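Side-chain contacts in glycosyl hydrolase family 2, TIM barrel domain protein (PDB 6ED2), which probably hydrolyses beta-D-glucuronides, as a gut bacterial beta-glucuronidase of glycosyl hydrolase family 2: residues V278-E283 against V288-D293; R317-H322 against E342-I347; K599-R604 against D610-F615. All coordinates share one frame; numbering follows the deposited sequence.

Contact 1. Residues V278-E283 against V288-D293; sequences VIRIHE and VDEYLD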
loop_
_atom_site.group_PDB
_atom_site.type_symbol
_atom_site.label_atom_id
_atom_site.label_comp_id
_atom_site.label_asym_id
_atom_site.label_seq_id
_atom_site.Cartn_x
_atom_site.Cartn_y
_atom_site.Cartn_z
ATOM N N VAL A 278 -34.784 -35.468 16.533
ATOM C CA VAL A 278 -34.284 -36.716 17.105
ATOM C C VAL A 278 -34.873 -37.875 16.313
ATOM O O VAL A 278 -36.086 -38.110 16.356
ATOM C CB VAL A 278 -34.639 -36.844 18.590
ATOM C CG1 VAL A 278 -34.092 -38.152 19.167
ATOM C CG2 VAL A 278 -34.126 -35.645 19.350
ATOM N N ILE A 279 -34.019 -38.624 15.620
ATOM C CA ILE A 279 -34.437 -39.799 14.867
ATOM C C ILE A 279 -33.859 -41.038 15.531
ATOM O O ILE A 279 -32.636 -41.160 15.660
ATOM C CB ILE A 279 -33.985 -39.737 13.397
ATOM C CG1 ILE A 279 -34.363 -38.415 12.730
ATOM C CG2 ILE A 279 -34.543 -40.941 12.635
ATOM C CD1 ILE A 279 -33.670 -38.231 11.396
ATOM N N ARG A 280 -34.725 -41.991 15.882
ATOM C CA ARG A 280 -34.286 -43.186 16.592
ATOM C C ARG A 280 -34.797 -44.455 15.920
ATOM O O ARG A 280 -35.924 -44.498 15.418
ATOM C CB ARG A 280 -34.758 -43.143 18.058
ATOM C CG ARG A 280 -34.042 -42.104 18.891
ATOM C CD ARG A 280 -34.411 -42.219 20.356
ATOM N NE ARG A 280 -33.391 -41.601 21.196
ATOM C CZ ARG A 280 -33.262 -41.815 22.501
ATOM N NH1 ARG A 280 -34.097 -42.633 23.137
ATOM N NH2 ARG A 280 -32.292 -41.213 23.174
ATOM N N ILE A 281 -33.954 -45.483 15.916
ATOM C CA ILE A 281 -34.346 -46.848 15.591
ATOM C C ILE A 281 -34.442 -47.633 16.893
ATOM O O ILE A 281 -33.575 -47.499 17.767
ATOM C CB ILE A 281 -33.340 -47.504 14.627
ATOM C CG1 ILE A 281 -33.156 -46.655 13.366
ATOM C CG2 ILE A 281 -33.775 -48.946 14.280
ATOM C CD1 ILE A 281 -32.026 -47.146 12.467
ATOM N N HIS A 282 -35.492 -48.450 17.035
ATOM C CA HIS A 282 -35.715 -49.252 18.235
ATOM C C HIS A 282 -35.811 -50.731 17.902
ATOM O O HIS A 282 -36.396 -51.115 16.881
ATOM C CB HIS A 282 -36.993 -48.848 18.956
ATOM C CG HIS A 282 -37.042 -47.404 19.333
ATOM N ND1 HIS A 282 -36.609 -46.938 20.556
ATOM C CD2 HIS A 282 -37.468 -46.320 18.644
ATOM C CE1 HIS A 282 -36.771 -45.628 20.606
ATOM N NE2 HIS A 282 -37.296 -45.230 19.461
ATOM N N GLU A 283 -35.240 -51.558 18.772
ATOM C CA GLU A 283 -35.477 -53.001 18.800
ATOM C C GLU A 283 -36.099 -53.276 20.164
ATOM O O GLU A 283 -35.406 -53.268 21.186
ATOM C CB GLU A 283 -34.194 -53.797 18.582
ATOM C CG GLU A 283 -34.362 -55.318 18.736
ATOM C CD GLU A 283 -33.334 -56.119 17.936
ATOM O OE1 GLU A 283 -32.208 -55.613 17.720
ATOM O OE2 GLU A 283 -33.656 -57.258 17.516
ATOM N N VAL A 288 -31.528 -48.687 19.046
ATOM C CA VAL A 288 -30.415 -49.247 18.280
ATOM C C VAL A 288 -29.636 -48.173 17.524
ATOM O O VAL A 288 -28.452 -48.367 17.238
ATOM C CB VAL A 288 -30.906 -50.372 17.341
ATOM C CG1 VAL A 288 -32.363 -50.703 17.604
ATOM C CG2 VAL A 288 -30.660 -50.070 15.836
ATOM N N ASP A 289 -30.251 -47.043 17.207
ATOM C CA ASP A 289 -29.499 -45.962 16.583
ATOM C C ASP A 289 -30.226 -44.665 16.865
ATOM O O ASP A 289 -31.448 -44.645 17.042
ATOM C CB ASP A 289 -29.328 -46.133 15.067
ATOM C CG ASP A 289 -28.423 -45.056 14.462
ATOM O OD1 ASP A 289 -27.390 -44.725 15.095
ATOM O OD2 ASP A 289 -28.740 -44.522 13.366
ATOM N N GLU A 290 -29.461 -43.586 16.927
ATOM C CA GLU A 290 -30.056 -42.275 17.110
ATOM C C GLU A 290 -29.280 -41.281 16.268
ATOM O O GLU A 290 -28.046 -41.278 16.284
ATOM C CB GLU A 290 -30.057 -41.857 18.576
ATOM C CG GLU A 290 -30.275 -40.380 18.776
ATOM C CD GLU A 290 -30.188 -39.997 20.233
ATOM O OE1 GLU A 290 -29.056 -39.798 20.733
ATOM O OE2 GLU A 290 -31.253 -39.941 20.882
ATOM N N TYR A 291 -30.002 -40.486 15.491
ATOM C CA TYR A 291 -29.407 -39.403 14.738
ATOM C C TYR A 291 -30.033 -38.108 15.210
ATOM O O TYR A 291 -31.195 -38.081 15.613
ATOM C CB TYR A 291 -29.571 -39.554 13.210
ATOM C CG TYR A 291 -28.681 -38.568 12.490
ATOM C CD1 TYR A 291 -27.293 -38.762 12.429
ATOM C CD2 TYR A 291 -29.211 -37.405 11.936
ATOM C CE1 TYR A 291 -26.470 -37.833 11.803
ATOM C CE2 TYR A 291 -28.393 -36.464 11.319
ATOM C CZ TYR A 291 -27.029 -36.681 11.256
ATOM O OH TYR A 291 -26.229 -35.748 10.629
ATOM N N LEU A 292 -29.226 -37.053 15.218
ATOM C CA LEU A 292 -29.596 -35.764 15.777
ATOM C C LEU A 292 -29.243 -34.663 14.788
ATOM O O LEU A 292 -28.170 -34.670 14.190
ATOM C CB LEU A 292 -28.879 -35.517 17.112
ATOM C CG LEU A 292 -29.096 -36.531 18.238
ATOM C CD1 LEU A 292 -28.021 -36.353 19.316
ATOM C CD2 LEU A 292 -30.485 -36.370 18.845
ATOM N N ASP A 293 -30.148 -33.714 14.618
ATOM C CA ASP A 293 -29.901 -32.631 13.685
ATOM C C ASP A 293 -30.768 -31.460 14.115
ATOM O O ASP A 293 -31.557 -31.552 15.063
ATOM C CB ASP A 293 -30.178 -33.065 12.238
ATOM C CG ASP A 293 -29.383 -32.263 11.204
ATOM O OD1 ASP A 293 -28.757 -31.229 11.565
ATOM O OD2 ASP A 293 -29.418 -32.663 10.012
#
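Val-278 to Glu-283 and Val-288 to Asp-293 are the two arms of a beta hairpin, running antiparallel (176°) with their axes 4.6 Å apart at closest. Ile-279 and Tyr-291 form a regular hydrogen-bonded pair through their backbone N and O atoms. Further on, a classic beta bulge sets both Val-288 and Asp-289 opposite Ile-281: Val-288 N gives a firm bond to Ile-281 O (2.7 Å), Asp-289 N a weak one to the same atom (3.4 Å).

In the non-hydrogen-bonded pair Arg-280 and Glu-290, the two chains run alongside each other. Arg-280, extended from CG onward, grips Glu-290 side-on through NE (2.7 Å to OE2) and NH2 (2.8 Å to OE2). OE2 lies in the guanidinium plane, but the carboxylate is turned 42° from it, and both donors arrive from one face of the carboxylate. Thr-35 takes the other oxygen, OE1, so this buried acid has partners at both. On the same side of the sheet the branched Val-278 rests CG2 against Leu-292 CD2 (3.7 Å). On the other face, that of Ile-279 and Tyr-291, Ile-281 turns CG2 to Val-288 CG2 at the bulge (3.7 Å).

The hairpin forms one margin of a four-stranded sheet. Strand 238-244, carrying the magnesium ligands Thr-239 and Glu-241, flanks 275-283, while Val-210 of strand 210-219 covers Ile-279 and Ile-281, whose branched side chains suit that covered face.

Contact 2. Residues R317-H322 against E342-I347; sequences RGFGRH and ELMKWI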
loop_
_atom_site.group_PDB
_atom_site.type_symbol
_atom_site.label_atom_id
_atom_site.label_comp_id
_atom_site.label_asym_id
_atom_site.label_seq_id
_atom_site.Cartn_x
_atom_site.Cartn_y
_atom_site.Cartn_z
ATOM N N ARG A 317 -29.693 -10.128 -1.836
ATOM C CA ARG A 317 -28.513 -9.268 -1.876
ATOM C C ARG A 317 -27.391 -9.974 -1.131
ATOM O O ARG A 317 -27.610 -10.530 -0.046
ATOM C CB ARG A 317 -28.781 -7.881 -1.256
ATOM C CG ARG A 317 -29.013 -7.900 0.256
ATOM C CD ARG A 317 -29.965 -6.802 0.688
ATOM N NE ARG A 317 -31.329 -7.112 0.279
ATOM C CZ ARG A 317 -32.391 -6.365 0.569
ATOM N NH1 ARG A 317 -32.253 -5.252 1.282
ATOM N NH2 ARG A 317 -33.597 -6.735 0.146
ATOM N N GLY A 318 -26.200 -9.965 -1.719
ATOM C CA GLY A 318 -25.085 -10.657 -1.116
ATOM C C GLY A 318 -23.964 -10.929 -2.085
ATOM O O GLY A 318 -23.617 -10.063 -2.894
ATOM N N PHE A 319 -23.405 -12.137 -2.043
ATOM C CA PHE A 319 -22.103 -12.355 -2.649
ATOM C C PHE A 319 -22.039 -13.681 -3.382
ATOM O O PHE A 319 -22.702 -14.654 -3.014
ATOM C CB PHE A 319 -20.977 -12.352 -1.595
ATOM C CG PHE A 319 -20.960 -11.137 -0.732
ATOM C CD1 PHE A 319 -20.304 -9.981 -1.155
ATOM C CD2 PHE A 319 -21.593 -11.146 0.509
ATOM C CE1 PHE A 319 -20.279 -8.848 -0.358
ATOM C CE2 PHE A 319 -21.593 -10.009 1.324
ATOM C CZ PHE A 319 -20.941 -8.860 0.893
ATOM N N GLY A 320 -21.194 -13.713 -4.407
ATOM C CA GLY A 320 -20.460 -14.922 -4.698
ATOM C C GLY A 320 -19.244 -14.977 -3.779
ATOM O O GLY A 320 -18.548 -13.983 -3.574
ATOM N N ARG A 321 -19.005 -16.152 -3.212
ATOM C CA ARG A 321 -17.944 -16.362 -2.254
ATOM C C ARG A 321 -16.870 -17.279 -2.831
ATOM O O ARG A 321 -16.885 -17.658 -4.013
ATOM C CB ARG A 321 -18.537 -16.931 -0.965
ATOM C CG ARG A 321 -19.359 -15.918 -0.163
ATOM C CD ARG A 321 -19.795 -16.515 1.176
ATOM N NE ARG A 321 -18.608 -16.967 1.895
ATOM C CZ ARG A 321 -17.916 -16.208 2.732
ATOM N NH1 ARG A 321 -18.324 -14.971 2.989
ATOM N NH2 ARG A 321 -16.814 -16.681 3.296
ATOM N N HIS A 322 -15.916 -17.625 -1.977
ATOM C CA HIS A 322 -14.964 -18.689 -2.223
ATOM C C HIS A 322 -14.588 -19.269 -0.871
ATOM O O HIS A 322 -14.671 -18.591 0.159
ATOM C CB HIS A 322 -13.704 -18.200 -2.963
ATOM C CG HIS A 322 -13.687 -18.529 -4.434
ATOM N ND1 HIS A 322 -13.761 -19.822 -4.916
ATOM C CD2 HIS A 322 -13.602 -17.724 -5.527
ATOM C CE1 HIS A 322 -13.734 -19.799 -6.238
ATOM N NE2 HIS A 322 -13.637 -18.538 -6.633
ATOM N N GLU A 342 -20.071 -12.381 10.402
ATOM C CA GLU A 342 -20.177 -11.077 11.053
ATOM C C GLU A 342 -20.095 -9.943 10.027
ATOM O O GLU A 342 -20.827 -8.951 10.130
ATOM C CB GLU A 342 -19.096 -10.918 12.132
ATOM C CG GLU A 342 -19.281 -11.844 13.345
ATOM C CD GLU A 342 -20.688 -11.765 13.942
ATOM O OE1 GLU A 342 -21.003 -10.747 14.607
ATOM O OE2 GLU A 342 -21.490 -12.710 13.722
ATOM N N LEU A 343 -19.212 -10.078 9.037
ATOM C CA LEU A 343 -19.118 -9.091 7.960
ATOM C C LEU A 343 -20.365 -9.096 7.074
ATOM O O LEU A 343 -20.862 -8.033 6.684
ATOM C CB LEU A 343 -17.879 -9.363 7.107
ATOM C CG LEU A 343 -16.512 -9.137 7.763
ATOM C CD1 LEU A 343 -15.401 -9.621 6.846
ATOM C CD2 LEU A 343 -16.336 -7.657 8.106
ATOM N N MET A 344 -20.879 -10.273 6.726
ATOM C CA MET A 344 -22.070 -10.290 5.888
ATOM C C MET A 344 -23.274 -9.736 6.633
ATOM O O MET A 344 -24.117 -9.066 6.024
ATOM C CB MET A 344 -22.341 -11.704 5.369
ATOM C CG MET A 344 -21.309 -12.174 4.348
ATOM S SD MET A 344 -21.751 -13.730 3.544
ATOM C CE MET A 344 -21.907 -14.882 4.913
ATOM N N LYS A 345 -23.358 -9.960 7.948
ATOM C CA LYS A 345 -24.421 -9.316 8.720
ATOM C C LYS A 345 -24.219 -7.806 8.773
ATOM O O LYS A 345 -25.164 -7.029 8.602
ATOM C CB LYS A 345 -24.487 -9.897 10.131
ATOM C CG LYS A 345 -24.967 -11.337 10.168
ATOM C CD LYS A 345 -24.399 -12.101 11.356
ATOM C CE LYS A 345 -25.006 -11.630 12.669
ATOM N NZ LYS A 345 -24.445 -12.406 13.832
ATOM N N TRP A 346 -22.988 -7.369 9.010
ATOM C CA TRP A 346 -22.720 -5.939 9.093
ATOM C C TRP A 346 -23.104 -5.240 7.795
ATOM O O TRP A 346 -23.707 -4.164 7.813
ATOM C CB TRP A 346 -21.238 -5.734 9.415
ATOM C CG TRP A 346 -20.735 -4.338 9.364
ATOM C CD1 TRP A 346 -20.790 -3.408 10.366
ATOM C CD2 TRP A 346 -20.058 -3.707 8.265
ATOM N NE1 TRP A 346 -20.191 -2.242 9.954
ATOM C CE2 TRP A 346 -19.729 -2.396 8.675
ATOM C CE3 TRP A 346 -19.708 -4.121 6.973
ATOM C CZ2 TRP A 346 -19.067 -1.488 7.839
ATOM C CZ3 TRP A 346 -19.034 -3.223 6.142
ATOM C CH2 TRP A 346 -18.723 -1.920 6.582
ATOM N N ILE A 347 -22.787 -5.851 6.651
ATOM C CA ILE A 347 -23.038 -5.177 5.380
ATOM C C ILE A 347 -24.487 -5.270 4.906
ATOM O O ILE A 347 -24.870 -4.544 3.981
ATOM C CB ILE A 347 -22.064 -5.720 4.319
ATOM C CG1 ILE A 347 -21.862 -4.685 3.212
ATOM C CG2 ILE A 347 -22.537 -7.055 3.800
ATOM C CD1 ILE A 347 -20.739 -5.021 2.275
#
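The Phe-319 ring meets helix 334-347 with its outer carbons. At its edge, in the ring plane, sits Ile-347 CG2, 3.8 Å from Phe-319 CZ. Met-344 comes in obliquely: its CG lies 3.7 Å from Phe-319 CE2, and its SD stands 5.2 Å from the centroid of the Phe-319 ring, 67° off the normal, in a Met-aromatic contact. The second flat group, the guanidinium of Arg-321, is also approached obliquely, with NH1 3.7 Å from Met-344 SD.

Phe-319 reaches toward the helix and Met-344 toward the strand, passing alongside. The extended chi2 of the methionine (-171°) takes SD past the ring toward Arg-321, and a bend at chi3 then swings the methyl to the arginine, Met-344 CE lying 4.1 Å from Arg-321 NH1. An unbranched, flexible thioether suits this place, since it can follow an aromatic and a guanidinium at once. Ile-347 turns CG1 anti to its backbone N (chi1 -155°), which leaves CG2 wedged between the backbone N and the carbonyl carbon and facing the ring. With an alanine at Phe-319, Met-344 CG and Ile-347 CG2 would probably face a gap where the ring had joined them, the methionine freer to turn.

Here the inner side of the first helix of the TIM barrel packs on its first strand, 312-320, within a beta-alpha-beta unit completed by strand 351-353. No hydrogen bond crosses between the segments, whose contact is apolar and sulfur-mediated. From the loop after the strand, Arg-321 adds an ionic tie to the same helix, a salt bridge to Asp-340, one turn before Met-344. Ring, thioether and isoleucine are thus held by shape, while the guanidinium is fixed by charge.

Contact 3. Residues K599-R604 against D610-F615; sequences KGIFTR and DAAYLF. With FMT (formic acid), chain G.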
loop_
_atom_site.group_PDB
_atom_site.type_symbol
_atom_site.label_atom_id
_atom_site.label_comp_id
_atom_site.label_asym_id
_atom_site.label_seq_id
_atom_site.Cartn_x
_atom_site.Cartn_y
_atom_site.Cartn_z
ATOM N N LYS A 599 -11.442 -8.283 -7.000
ATOM C CA LYS A 599 -12.804 -7.776 -6.999
ATOM C C LYS A 599 -13.469 -7.907 -5.625
ATOM O O LYS A 599 -14.675 -7.666 -5.504
ATOM C CB LYS A 599 -13.624 -8.491 -8.081
ATOM C CG LYS A 599 -13.049 -8.338 -9.510
ATOM C CD LYS A 599 -14.143 -8.564 -10.576
ATOM C CE LYS A 599 -13.638 -8.360 -12.022
ATOM N NZ LYS A 599 -12.546 -9.289 -12.463
ATOM N N GLY A 600 -12.705 -8.263 -4.593
ATOM C CA GLY A 600 -13.294 -8.415 -3.275
ATOM C C GLY A 600 -13.983 -7.139 -2.816
ATOM O O GLY A 600 -13.515 -6.026 -3.069
ATOM N N ILE A 601 -15.134 -7.309 -2.167
ATOM C CA ILE A 601 -15.717 -6.208 -1.411
ATOM C C ILE A 601 -14.949 -6.018 -0.097
ATOM O O ILE A 601 -14.852 -4.891 0.423
ATOM C CB ILE A 601 -17.215 -6.480 -1.184
ATOM C CG1 ILE A 601 -17.942 -6.606 -2.534
ATOM C CG2 ILE A 601 -17.859 -5.370 -0.339
ATOM C CD1 ILE A 601 -17.651 -5.436 -3.509
ATOM N N PHE A 602 -14.394 -7.104 0.446
ATOM C CA PHE A 602 -13.447 -7.083 1.550
ATOM C C PHE A 602 -12.101 -7.587 1.059
ATOM O O PHE A 602 -12.021 -8.300 0.049
ATOM C CB PHE A 602 -13.938 -7.943 2.718
ATOM C CG PHE A 602 -15.296 -7.539 3.220
ATOM C CD1 PHE A 602 -15.418 -6.618 4.260
ATOM C CD2 PHE A 602 -16.445 -8.057 2.641
ATOM C CE1 PHE A 602 -16.649 -6.225 4.718
ATOM C CE2 PHE A 602 -17.699 -7.670 3.088
ATOM C CZ PHE A 602 -17.806 -6.747 4.126
ATOM N N THR A 603 -11.038 -7.193 1.773
ATOM C CA THR A 603 -9.729 -7.767 1.501
ATOM C C THR A 603 -9.723 -9.249 1.891
ATOM O O THR A 603 -10.609 -9.741 2.590
ATOM C CB THR A 603 -8.636 -7.043 2.290
ATOM O OG1 THR A 603 -8.841 -7.295 3.687
ATOM C CG2 THR A 603 -8.650 -5.529 2.030
ATOM N N ARG A 604 -8.681 -9.953 1.460
ATOM C CA ARG A 604 -8.538 -11.354 1.823
ATOM C C ARG A 604 -8.346 -11.532 3.331
ATOM O O ARG A 604 -8.654 -12.599 3.874
ATOM C CB ARG A 604 -7.364 -11.960 1.047
ATOM C CG ARG A 604 -7.377 -13.476 1.005
ATOM C CD ARG A 604 -6.143 -14.014 0.324
ATOM N NE ARG A 604 -6.338 -15.373 -0.174
ATOM C CZ ARG A 604 -5.354 -16.227 -0.419
ATOM N NH1 ARG A 604 -4.097 -15.873 -0.170
ATOM N NH2 ARG A 604 -5.625 -17.430 -0.918
ATOM N N ASP A 610 -13.496 0.257 0.170
ATOM C CA ASP A 610 -14.442 1.368 0.121
ATOM C C ASP A 610 -15.815 0.901 -0.391
ATOM O O ASP A 610 -16.855 1.365 0.100
ATOM C CB ASP A 610 -13.839 2.537 -0.712
ATOM C CG ASP A 610 -12.586 3.232 -0.012
ATOM O OD1 ASP A 610 -12.403 3.151 1.224
ATOM O OD2 ASP A 610 -11.763 3.911 -0.681
ATOM N N ALA A 611 -15.852 -0.068 -1.318
ATOM C CA ALA A 611 -17.134 -0.541 -1.842
ATOM C C ALA A 611 -18.016 -1.194 -0.775
ATOM O O ALA A 611 -19.243 -1.217 -0.936
ATOM C CB ALA A 611 -16.908 -1.527 -2.989
ATOM N N ALA A 612 -17.428 -1.726 0.306
ATOM C CA ALA A 612 -18.247 -2.303 1.369
ATOM C C ALA A 612 -19.196 -1.276 1.964
ATOM O O ALA A 612 -20.301 -1.633 2.379
ATOM C CB ALA A 612 -17.371 -2.908 2.470
ATOM N N TYR A 613 -18.792 -0.003 2.002
ATOM C CA TYR A 613 -19.654 1.043 2.556
ATOM C C TYR A 613 -20.764 1.444 1.585
ATOM O O TYR A 613 -21.891 1.737 2.014
ATOM C CB TYR A 613 -18.787 2.241 2.977
ATOM C CG TYR A 613 -17.928 1.855 4.169
ATOM C CD1 TYR A 613 -18.465 1.838 5.466
ATOM C CD2 TYR A 613 -16.616 1.437 3.998
ATOM C CE1 TYR A 613 -17.699 1.439 6.557
ATOM C CE2 TYR A 613 -15.846 1.031 5.077
ATOM C CZ TYR A 613 -16.389 1.041 6.351
ATOM O OH TYR A 613 -15.614 0.642 7.417
ATOM N N LEU A 614 -20.489 1.426 0.279
ATOM C CA LEU A 614 -21.567 1.611 -0.687
ATOM C C LEU A 614 -22.629 0.526 -0.520
ATOM O O LEU A 614 -23.826 0.824 -0.421
ATOM C CB LEU A 614 -20.999 1.627 -2.105
ATOM C CG LEU A 614 -21.940 1.883 -3.292
ATOM C CD1 LEU A 614 -21.139 2.393 -4.491
ATOM C CD2 LEU A 614 -22.676 0.606 -3.676
ATOM N N PHE A 615 -22.205 -0.740 -0.438
ATOM C CA PHE A 615 -23.180 -1.822 -0.356
ATOM C C PHE A 615 -23.919 -1.800 0.970
ATOM O O PHE A 615 -25.120 -2.087 1.014
ATOM C CB PHE A 615 -22.506 -3.176 -0.562
ATOM C CG PHE A 615 -22.365 -3.567 -2.005
ATOM C CD1 PHE A 615 -23.489 -3.853 -2.776
ATOM C CD2 PHE A 615 -21.107 -3.633 -2.601
ATOM C CE1 PHE A 615 -23.361 -4.215 -4.123
ATOM C CE2 PHE A 615 -20.968 -3.999 -3.953
ATOM C CZ PHE A 615 -22.096 -4.281 -4.705
HETATM C C FMT G . -13.929 -12.216 -12.746
HETATM O O1 FMT G . -13.682 -11.738 -11.641
HETATM O O2 FMT G . -13.155 -12.976 -13.333
#
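Ile-601 carries the tight part of this contact, pushing its two branches into separate places on the helix. Its CG2, anti to the backbone N, comes 3.5 Å from Ala-612 CA and 3.8 Å from Ala-612 CB. Its other arm, with CG1 anti to the carbonyl carbon (chi1 -60°) and bent at chi2 (-50°), brings CD1 to 3.6 Å from Phe-615 CE2, the isoleucine crossing the phenylalanine at about a right angle. Ala-611 CB closes in on the same CD1 at 4.0 Å. Alanines suit this helix face because their small methyls let the loop approach to 5.4 Å between the CA atoms of Ile-601 and Ala-612.

These segments belong to the last beta-alpha step of the TIM barrel: the loop that leaves strand 574-580 folds back on helix 610-621, meeting Ala-611, Ala-612 and Phe-615. Phe-615 and Ile-601 also touch Val-579 on that strand, and Ile-347 of helix 334-347 packs against both.

Toward Phe-602 the fit is looser. Its ring approaches the helix with CE1 nearest, 4.1 Å from Ala-612 CB, and also touches Phe-582 and Leu-343. Lys-599 leaves the interface altogether, ending at a formate, probably from the crystallisation liquor, with NZ 2.8 Å from its O1; NZ also forms a salt bridge with Asp-539 and a hydrogen bond with Tyr-501. On the helix's other side, Tyr-613 OH hydrogen-bonds Glu-555 of a neighbouring subunit.

Followed from the N terminus, the contacts come in series, none nested in or crossing another. Contact 1 closes first, across four residues, two of them still strand, completing a tight hairpin in the beta domain ahead of the barrel. Contact 2 spans nineteen residues and fastens the first barrel helix to its strand. Contact 3 closes five residues near the end of the chain, where the last barrel loop meets the last helix. Contact 1 stands apart, its centre 36 Å from that of contact 2. Contacts 2 and 3 touch, because strands 312-320 and 574-580 are neighbours: Ile-347 CD1 lies 3.4 Å from Ala-612 O, joining the first and last helices where the barrel closes.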